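Local coordinates for protein-glutaminase (Chryseobacterium proteolyticum, PDB 2ZK9) that probably deamidates glutamine side chains in proteins, hydrolysing the amide to a glutamate carboxylate with release of ammonia, at residues K62-G67 against W80-A85; N68-T73 against G127-S132; C32-Y37 against C161-F166. All blocks are in the same frame, centred on the assembly; numbering follows the deposited sequence. Where two conformers were deposited one is given.

Contact 1. Residues K62-G67 against W80-A85; sequences KQFVYG and WSYHVA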
loop_
_atom_site.group_PDB
_atom_site.type_symbol
_atom_site.label_atom_id
_atom_site.label_comp_id
_atom_site.label_asym_id
_atom_site.label_seq_id
_atom_site.Cartn_x
_atom_site.Cartn_y
_atom_site.Cartn_z
ATOM N N LYS A 62 -5.156 7.787 -0.262
ATOM C CA LYS A 62 -4.903 6.561 -1.018
ATOM C C LYS A 62 -4.797 6.952 -2.483
ATOM O O LYS A 62 -5.527 7.836 -2.934
ATOM C CB LYS A 62 -5.989 5.523 -0.860
ATOM C CG LYS A 62 -6.293 5.038 0.532
ATOM C CD LYS A 62 -5.171 4.215 1.154
ATOM C CE LYS A 62 -5.405 3.879 2.601
ATOM N NZ LYS A 62 -6.665 3.124 2.746
ATOM N N GLN A 63 -3.970 6.234 -3.235
ATOM C CA GLN A 63 -4.133 6.232 -4.679
ATOM C C GLN A 63 -4.486 4.801 -5.095
ATOM O O GLN A 63 -3.799 3.852 -4.717
ATOM C CB GLN A 63 -2.892 6.703 -5.436
ATOM C CG GLN A 63 -3.143 6.843 -6.932
ATOM C CD GLN A 63 -2.061 7.560 -7.691
ATOM O OE1 GLN A 63 -1.305 6.958 -8.460
ATOM N NE2 GLN A 63 -1.914 8.865 -7.448
ATOM N N PHE A 64 -5.567 4.690 -5.863
ATOM C CA PHE A 64 -6.004 3.469 -6.488
ATOM C C PHE A 64 -5.660 3.514 -7.954
ATOM O O PHE A 64 -5.940 4.520 -8.608
ATOM C CB PHE A 64 -7.506 3.263 -6.334
ATOM C CG PHE A 64 -7.947 3.024 -4.912
ATOM C CD1 PHE A 64 -8.101 1.740 -4.410
ATOM C CD2 PHE A 64 -8.219 4.072 -4.040
ATOM C CE1 PHE A 64 -8.456 1.490 -3.107
ATOM C CE2 PHE A 64 -8.574 3.850 -2.723
ATOM C CZ PHE A 64 -8.708 2.540 -2.244
ATOM N N VAL A 65 -5.100 2.433 -8.496
ATOM C CA VAL A 65 -4.840 2.334 -9.924
ATOM C C VAL A 65 -5.525 1.075 -10.421
ATOM O O VAL A 65 -5.553 0.073 -9.705
ATOM C CB VAL A 65 -3.303 2.359 -10.198
ATOM C CG1 VAL A 65 -2.534 1.260 -9.516
ATOM C CG2 VAL A 65 -3.038 2.319 -11.698
ATOM N N TYR A 66 -6.078 1.126 -11.605
ATOM C CA TYR A 66 -6.897 0.093 -12.164
ATOM C C TYR A 66 -6.440 -0.258 -13.586
ATOM O O TYR A 66 -6.000 0.628 -14.286
ATOM C CB TYR A 66 -8.369 0.539 -12.267
ATOM C CG TYR A 66 -8.942 1.094 -10.985
ATOM C CD1 TYR A 66 -9.610 0.299 -10.085
ATOM C CD2 TYR A 66 -8.795 2.434 -10.686
ATOM C CE1 TYR A 66 -10.134 0.825 -8.893
ATOM C CE2 TYR A 66 -9.308 2.945 -9.523
ATOM C CZ TYR A 66 -9.975 2.147 -8.626
ATOM O OH TYR A 66 -10.504 2.742 -7.487
ATOM N N GLY A 67 -6.552 -1.533 -13.965
ATOM C CA GLY A 67 -6.208 -1.883 -15.322
ATOM C C GLY A 67 -5.856 -3.314 -15.476
ATOM O O GLY A 67 -6.201 -4.135 -14.645
ATOM N N TRP A 80 -2.860 -8.145 -11.443
ATOM C CA TRP A 80 -3.879 -7.474 -10.659
ATOM C C TRP A 80 -4.879 -6.756 -11.540
ATOM O O TRP A 80 -4.518 -6.306 -12.609
ATOM C CB TRP A 80 -3.184 -6.449 -9.800
ATOM C CG TRP A 80 -2.263 -6.846 -8.729
ATOM C CD1 TRP A 80 -2.295 -7.931 -7.883
ATOM C CD2 TRP A 80 -1.115 -6.048 -8.384
ATOM N NE1 TRP A 80 -1.227 -7.833 -7.029
ATOM C CE2 TRP A 80 -0.505 -6.686 -7.297
ATOM C CE3 TRP A 80 -0.561 -4.841 -8.844
ATOM C CZ2 TRP A 80 0.619 -6.162 -6.704
ATOM C CZ3 TRP A 80 0.558 -4.332 -8.224
ATOM C CH2 TRP A 80 1.104 -4.993 -7.157
ATOM N N SER A 81 -6.103 -6.569 -11.025
ATOM C CA SER A 81 -7.061 -5.680 -11.643
ATOM C C SER A 81 -6.986 -4.293 -11.030
ATOM O O SER A 81 -7.454 -3.321 -11.675
ATOM C CB SER A 81 -8.462 -6.228 -11.525
ATOM O OG SER A 81 -8.840 -6.444 -10.191
ATOM N N TYR A 82 -6.466 -4.151 -9.821
ATOM C CA TYR A 82 -6.273 -2.861 -9.203
ATOM C C TYR A 82 -5.114 -3.011 -8.199
ATOM O O TYR A 82 -4.787 -4.097 -7.780
ATOM C CB TYR A 82 -7.505 -2.266 -8.518
ATOM C CG TYR A 82 -7.755 -2.801 -7.145
ATOM C CD1 TYR A 82 -8.380 -4.030 -6.942
ATOM C CD2 TYR A 82 -7.362 -2.105 -6.003
ATOM C CE1 TYR A 82 -8.575 -4.479 -5.640
ATOM C CE2 TYR A 82 -7.560 -2.539 -4.757
ATOM C CZ TYR A 82 -8.155 -3.740 -4.556
ATOM O OH TYR A 82 -8.374 -4.146 -3.269
ATOM N N HIS A 83 -4.576 -1.851 -7.806
ATOM C CA HIS A 83 -3.640 -1.801 -6.716
ATOM C C HIS A 83 -3.878 -0.492 -5.955
ATOM O O HIS A 83 -4.477 0.457 -6.480
ATOM C CB HIS A 83 -2.190 -1.918 -7.248
ATOM C CG HIS A 83 -1.150 -2.044 -6.146
ATOM N ND1 HIS A 83 -1.362 -2.825 -5.046
ATOM C CD2 HIS A 83 0.047 -1.466 -6.032
ATOM C CE1 HIS A 83 -0.294 -2.722 -4.289
ATOM N NE2 HIS A 83 0.620 -1.900 -4.865
ATOM N N VAL A 84 -3.417 -0.424 -4.722
ATOM C CA VAL A 84 -3.581 0.725 -3.874
ATOM C C VAL A 84 -2.342 0.852 -2.989
ATOM O O VAL A 84 -1.773 -0.153 -2.564
ATOM C CB VAL A 84 -4.891 0.645 -3.039
ATOM C CG1 VAL A 84 -4.964 -0.591 -2.177
ATOM C CG2 VAL A 84 -5.092 1.894 -2.211
ATOM N N ALA A 85 -1.987 2.086 -2.673
ATOM C CA ALA A 85 -0.988 2.405 -1.690
ATOM C C ALA A 85 -1.317 3.777 -1.094
ATOM O O ALA A 85 -2.272 4.424 -1.472
ATOM C CB ALA A 85 0.419 2.340 -2.284
#
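Phe64 and Val84 meet because of their first torsions: Phe64 turns CG away from its carbonyl carbon (chi1 -67°), while Val84 tucks CG1 between its N and carbonyl carbon (chi1 58°), which leaves CG2 opposite the backbone N. The two side chains then run side by side, and Val84 CG2 comes to 3.6 Å from the centroid of the Phe64 ring, over one face, a CH-pi contact offset toward the CE1 side. At the edge of the same ring, near its plane, Tyr82 CD2 lies 4.2 Å from Phe64 CD1. Next along this face, Tyr66 CD1 touches Tyr82 CB at 3.7 Å. On the other face Val65 CG1 packs against His83 CB at 3.9 Å.

Antiparallel pairing fixes the register. Val65 and His83 form a hydrogen-bonded pair, with Val65 N to His83 O at 2.9 Å and His83 N to Val65 O also at 2.9 Å; Gln63 and Ala85 repeat the pattern. At the corner, Gly67 N reaches Ser81 O at 3.0 Å from well above the carbonyl plane, showing the ladder distorting as the chain turns.

His83 NE2 bonds Asp103 and its side chain touches Cys42, consistent with a Cys-His-Asp triad like that of transglutaminases. Strand 130-138 pairs with the far edge of strand 61-66, helix 42-55 meets Tyr82 and His83, and helix 114-120 covers Val65 and Ala85 through Trp117.

Contact 2. Residues N68-T73 against G127-S132; sequences NLKAST and GSASVS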
loop_
_atom_site.group_PDB
_atom_site.type_symbol
_atom_site.label_atom_id
_atom_site.label_comp_id
_atom_site.label_asym_id
_atom_site.label_seq_id
_atom_site.Cartn_x
_atom_site.Cartn_y
_atom_site.Cartn_z
ATOM N N ASN A 68 -5.124 -3.586 -16.546
ATOM C CA ASN A 68 -4.479 -4.875 -16.771
ATOM C C ASN A 68 -3.100 -4.756 -16.115
ATOM O O ASN A 68 -2.113 -4.441 -16.775
ATOM C CB ASN A 68 -4.357 -5.145 -18.261
ATOM C CG ASN A 68 -3.645 -6.438 -18.561
ATOM O OD1 ASN A 68 -3.640 -7.353 -17.745
ATOM N ND2 ASN A 68 -3.012 -6.512 -19.698
ATOM N N LEU A 69 -3.047 -4.900 -14.797
ATOM C CA LEU A 69 -1.834 -4.573 -14.037
ATOM C C LEU A 69 -0.974 -5.816 -13.873
ATOM O O LEU A 69 -1.443 -6.926 -13.744
ATOM C CB LEU A 69 -2.204 -4.003 -12.668
ATOM C CG LEU A 69 -3.166 -2.837 -12.676
ATOM C CD1 LEU A 69 -3.354 -2.340 -11.240
ATOM C CD2 LEU A 69 -2.708 -1.694 -13.585
ATOM N N LYS A 70 0.344 -5.571 -13.850
ATOM C CA LYS A 70 1.368 -6.589 -13.726
ATOM C C LYS A 70 2.509 -6.014 -12.896
ATOM O O LYS A 70 2.942 -4.901 -13.167
ATOM C CB LYS A 70 1.926 -6.950 -15.123
ATOM C CG LYS A 70 0.986 -7.469 -16.138
ATOM C CD LYS A 70 0.430 -8.791 -15.845
ATOM C CE LYS A 70 -0.456 -9.387 -16.981
ATOM N NZ LYS A 70 0.352 -9.529 -18.258
ATOM N N ALA A 71 3.026 -6.802 -11.939
ATOM C CA ALA A 71 4.127 -6.351 -11.109
ATOM C C ALA A 71 5.065 -7.509 -10.848
ATOM O O ALA A 71 4.659 -8.667 -10.773
ATOM C CB ALA A 71 3.619 -5.769 -9.817
ATOM N N SER A 72 6.323 -7.182 -10.656
ATOM C CA SER A 72 7.355 -8.173 -10.334
ATOM C C SER A 72 8.020 -7.904 -8.980
ATOM O O SER A 72 8.217 -6.766 -8.632
ATOM C CB SER A 72 8.417 -8.081 -11.391
ATOM O OG SER A 72 9.447 -9.078 -11.094
ATOM N N THR A 73 8.360 -8.995 -8.300
ATOM C CA THR A 73 9.133 -8.846 -7.098
ATOM C C THR A 73 10.637 -8.886 -7.367
ATOM O O THR A 73 11.421 -8.768 -6.409
ATOM C CB THR A 73 8.801 -10.011 -6.162
ATOM O OG1 THR A 73 9.251 -11.231 -6.804
ATOM C CG2 THR A 73 7.305 -10.113 -5.853
ATOM N N GLY A 127 4.663 -9.362 -18.902
ATOM C CA GLY A 127 3.756 -9.400 -20.014
ATOM C C GLY A 127 2.996 -8.125 -20.238
ATOM O O GLY A 127 3.290 -7.081 -19.665
ATOM N N SER A 128 2.001 -8.197 -21.146
ATOM C CA SER A 128 1.278 -6.989 -21.501
ATOM C C SER A 128 0.616 -6.374 -20.278
ATOM O O SER A 128 0.134 -7.068 -19.397
ATOM C CB SER A 128 0.174 -7.350 -22.489
ATOM O OG SER A 128 0.729 -7.916 -23.688
ATOM N N ALA A 129 0.553 -5.057 -20.248
ATOM C CA ALA A 129 0.059 -4.366 -19.078
ATOM C C ALA A 129 -0.373 -2.963 -19.452
ATOM O O ALA A 129 0.247 -2.341 -20.302
ATOM C CB ALA A 129 1.133 -4.328 -18.003
ATOM N N SER A 130 -1.414 -2.453 -18.807
ATOM C CA SER A 130 -1.872 -1.100 -19.070
ATOM C C SER A 130 -2.716 -0.593 -17.902
ATOM O O SER A 130 -3.395 -1.363 -17.234
ATOM C CB SER A 130 -2.702 -1.005 -20.353
ATOM O OG SER A 130 -3.807 -1.862 -20.338
ATOM N N VAL A 131 -2.681 0.716 -17.704
ATOM C CA VAL A 131 -3.530 1.423 -16.736
ATOM C C VAL A 131 -4.796 1.907 -17.443
ATOM O O VAL A 131 -4.705 2.565 -18.460
ATOM C CB VAL A 131 -2.793 2.603 -16.103
ATOM C CG1 VAL A 131 -3.730 3.456 -15.267
ATOM C CG2 VAL A 131 -1.583 2.157 -15.267
ATOM N N SER A 132 -5.952 1.562 -16.898
ATOM C CA SER A 132 -7.222 2.043 -17.425
ATOM C C SER A 132 -7.642 3.331 -16.728
ATOM O O SER A 132 -8.210 4.238 -17.365
ATOM C CB SER A 132 -8.359 1.049 -17.293
ATOM O OG SER A 132 -8.515 0.583 -15.974
HETATM O O HOH W 1 -2.951 -4.209 -21.539
HETATM O O HOH W 2 -6.131 -1.497 -19.013
#
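Lys70 reaches the Ser128 carbonyl with its ammonium group, whereas Asn68 lies beside the same residue and is linked to Ser130 through water. The Lys70 chain bends at chi2 and again at chi4, curling round Ser128 O so that both CG and CE lie near it; NZ donates a hydrogen bond of 2.7 Å to Ser128 O, tilted 16° from the carbonyl plane. The inner part of the same chain packs on the next residue, Lys70 CG lying 3.7 Å from Ala129 CB. NZ has a second acceptor in the carbonyl of Cys126, so the ammonium group is gripped by two carbonyls of one loop, which probably suits its positive charge.

Asn68 extends CG opposite its backbone N (chi1 178°), which places the amide beside the 127-132 segment, with ND2 3.2 Å from Ser128 O. A water links the side chains of Asn68 and Ser130: it accepts from Asn68 ND2 at 2.9 Å and is hydrogen-bonded to Ser130 OG at 2.8 Å. A second water also bonds Ser130 OG, and the Asn68 and Ser130 side chains share this wet face. On the other side of the chain, Leu69 CD2 lies 3.7 Å from Ser130 O and approaches Val131 CG2 loosely.

Between the backbones, Ser130 N donates to Asn68 O at 2.9 Å; the return bond, Asn68 N to Ser130 O, is equally short but weak because its N-H points badly (125°). This is one antiparallel hydrogen-bonded pair made where the chain turns its corner at Asn68. It is characteristic of a chain corner between two sheets: strand 61-66 belongs to the mixed sheet, and after the corner strand 69-72 forms a hairpin with strand 77-80, while strand 130-138 begins beside the corner.

Contact 3. Residues C32-Y37 against C161-F166; sequences CITFRY and CVLTKF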
loop_
_atom_site.group_PDB
_atom_site.type_symbol
_atom_site.label_atom_id
_atom_site.label_comp_id
_atom_site.label_asym_id
_atom_site.label_seq_id
_atom_site.Cartn_x
_atom_site.Cartn_y
_atom_site.Cartn_z
ATOM N N CYS A 32 2.221 -8.371 11.247
ATOM C CA CYS A 32 3.192 -7.742 10.369
ATOM C C CYS A 32 2.504 -7.439 9.029
ATOM O O CYS A 32 1.523 -8.038 8.640
ATOM C CB CYS A 32 4.421 -8.634 10.232
ATOM S SG CYS A 32 4.144 -10.254 9.592
ATOM N N ILE A 33 3.074 -6.443 8.303
ATOM C CA ILE A 33 2.530 -6.043 7.026
ATOM C C ILE A 33 3.162 -6.920 5.926
ATOM O O ILE A 33 4.387 -6.998 5.797
ATOM C CB ILE A 33 2.747 -4.562 6.732
ATOM C CG1 ILE A 33 2.282 -3.683 7.870
ATOM C CG2 ILE A 33 2.055 -4.226 5.435
ATOM C CD1 ILE A 33 2.566 -2.206 7.696
ATOM N N THR A 34 2.308 -7.583 5.158
ATOM C CA THR A 34 2.648 -8.671 4.263
ATOM C C THR A 34 3.172 -8.186 2.909
ATOM O O THR A 34 2.768 -8.669 1.852
ATOM C CB THR A 34 1.403 -9.547 4.135
ATOM O OG1 THR A 34 0.297 -8.734 3.757
ATOM C CG2 THR A 34 1.072 -10.271 5.446
ATOM N N PHE A 35 4.105 -7.235 2.957
ATOM C CA PHE A 35 4.648 -6.644 1.727
ATOM C C PHE A 35 5.289 -7.711 0.821
ATOM O O PHE A 35 5.233 -7.584 -0.402
ATOM C CB PHE A 35 5.693 -5.605 2.041
ATOM C CG PHE A 35 5.175 -4.390 2.772
ATOM C CD1 PHE A 35 4.173 -3.588 2.229
ATOM C CD2 PHE A 35 5.732 -4.014 3.974
ATOM C CE1 PHE A 35 3.760 -2.438 2.879
ATOM C CE2 PHE A 35 5.322 -2.856 4.617
ATOM C CZ PHE A 35 4.328 -2.086 4.082
ATOM N N ARG A 36 5.874 -8.741 1.419
ATOM C CA ARG A 36 6.521 -9.804 0.647
ATOM C C ARG A 36 5.550 -10.709 -0.086
ATOM O O ARG A 36 6.036 -11.573 -0.830
ATOM C CB ARG A 36 7.383 -10.642 1.594
ATOM C CG ARG A 36 6.625 -11.379 2.678
ATOM C CD ARG A 36 7.516 -12.114 3.615
ATOM N NE ARG A 36 6.748 -12.848 4.604
ATOM C CZ ARG A 36 7.236 -13.632 5.532
ATOM N NH1 ARG A 36 8.552 -13.775 5.619
ATOM N NH2 ARG A 36 6.429 -14.226 6.381
ATOM N N TYR A 37 4.255 -10.562 0.129
ATOM C CA TYR A 37 3.224 -11.348 -0.523
ATOM C C TYR A 37 2.348 -10.439 -1.351
ATOM O O TYR A 37 1.300 -9.991 -0.914
ATOM C CB TYR A 37 2.381 -12.087 0.524
ATOM C CG TYR A 37 1.357 -13.023 -0.090
ATOM C CD1 TYR A 37 1.721 -14.043 -0.920
ATOM C CD2 TYR A 37 0.003 -12.859 0.219
ATOM C CE1 TYR A 37 0.752 -14.902 -1.459
ATOM C CE2 TYR A 37 -0.926 -13.712 -0.323
ATOM C CZ TYR A 37 -0.590 -14.727 -1.154
ATOM O OH TYR A 37 -1.571 -15.565 -1.640
ATOM N N CYS A 161 -7.283 -8.740 10.257
ATOM C CA CYS A 161 -7.659 -10.130 9.980
ATOM C C CYS A 161 -7.005 -10.628 8.717
ATOM O O CYS A 161 -6.452 -11.753 8.665
ATOM C CB CYS A 161 -9.191 -10.237 9.828
ATOM S SG CYS A 161 -9.828 -11.925 9.966
ATOM N N VAL A 162 -7.009 -9.801 7.655
ATOM C CA VAL A 162 -6.414 -10.199 6.372
ATOM C C VAL A 162 -4.909 -10.323 6.536
ATOM O O VAL A 162 -4.311 -11.290 6.058
ATOM C CB VAL A 162 -6.830 -9.221 5.280
ATOM C CG1 VAL A 162 -6.004 -9.420 4.031
ATOM C CG2 VAL A 162 -8.318 -9.341 5.008
ATOM N N LEU A 163 -4.274 -9.344 7.166
ATOM C CA LEU A 163 -2.826 -9.448 7.371
ATOM C C LEU A 163 -2.463 -10.730 8.128
ATOM O O LEU A 163 -1.488 -11.400 7.775
ATOM C CB LEU A 163 -2.277 -8.234 8.091
ATOM C CG LEU A 163 -2.351 -6.896 7.329
ATOM C CD1 LEU A 163 -1.881 -5.782 8.240
ATOM C CD2 LEU A 163 -1.549 -6.963 6.043
ATOM N N THR A 164 -3.228 -11.093 9.149
ATOM C CA THR A 164 -2.953 -12.305 9.875
ATOM C C THR A 164 -3.115 -13.524 8.990
ATOM O O THR A 164 -2.261 -14.431 9.005
ATOM C CB THR A 164 -3.820 -12.383 11.134
ATOM O OG1 THR A 164 -3.423 -11.310 11.992
ATOM C CG2 THR A 164 -3.631 -13.678 11.862
ATOM N N LYS A 165 -4.161 -13.552 8.172
ATOM C CA LYS A 165 -4.334 -14.684 7.261
ATOM C C LYS A 165 -3.188 -14.852 6.296
ATOM O O LYS A 165 -2.845 -15.998 5.917
ATOM C CB LYS A 165 -5.650 -14.528 6.528
ATOM C CG LYS A 165 -6.785 -15.151 7.329
ATOM C CD LYS A 165 -8.113 -15.069 6.587
ATOM C CE LYS A 165 -9.224 -15.534 7.527
ATOM N NZ LYS A 165 -9.056 -16.980 7.853
ATOM N N PHE A 166 -2.555 -13.782 5.876
ATOM C CA PHE A 166 -1.472 -13.824 4.921
ATOM C C PHE A 166 -0.089 -13.819 5.537
ATOM O O PHE A 166 0.929 -13.796 4.821
ATOM C CB PHE A 166 -1.591 -12.700 3.885
ATOM C CG PHE A 166 -2.843 -12.713 3.031
ATOM C CD1 PHE A 166 -3.686 -13.801 2.898
ATOM C CD2 PHE A 166 -3.143 -11.585 2.268
ATOM C CE1 PHE A 166 -4.793 -13.752 2.064
ATOM C CE2 PHE A 166 -4.238 -11.545 1.462
ATOM C CZ PHE A 166 -5.079 -12.622 1.365
HETATM O O HOH W 3 0.754 -10.619 9.210
#
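This is a largely apolar packing of a loop against the C-terminal end of a helix, joining the segment between helices 8-19 and 42-55 to helix 157-165. Thr34 and Tyr37 of the loop meet Leu163 and Phe166 of the helix end. The Tyr37 edge meets the Phe166 face in a T-shaped stack, centroids 5.3 Å apart and planes at 71°; Tyr37 CE2 lies above the Phe166 ring, displaced toward its rim. Tyr37 is swung into this position by a first torsion of -175°, CG opposite the backbone N, and its hydroxyl bonds the carbonyl of Pro174.

Thr34 occupies the space beside the stack with both its branches. Its OG1 meets Leu163 CD2 at 3.4 Å, while its methyl CG2 sits 3.6 Å from Phe166 O and 3.9 Å from Phe166 CB. Thr34 also begins a type I turn ending at Tyr37, closed by Tyr37 N to Thr34 O at 3.0 Å, so one short turn presents both contact residues to the helix.

The polar link across the two segments is a water that donates to Cys32 O and to Leu163 O, 2.8 Å from each. Direct contact therefore probably rests mainly on dispersion and the edge-to-face ring interaction, while the water supplies hydrogens to two carbonyls, one of them at the last turn of the helix.

In the fold
Contacts 1 and 2 are neighbours, centres 11 Å apart, and touch directly: Tyr66 O lies 2.8 Å from Ser132 N and Trp80 N lies 3.0 Å from Leu69 O, probable hydrogen bonds in each case. Their segments alternate along the chain, 62-67, 68-73, 80-85, 127-132, and both reach the mixed sheet, in which strand 61-66 lies between strands 82-91 and 130-138. Contact 3 stands apart, with centres about 18 and 22 Å from the other two, and brackets both in sequence. The chain between its segments holds most of the strands of that sheet, among them the one carrying His83, the probable triad histidine.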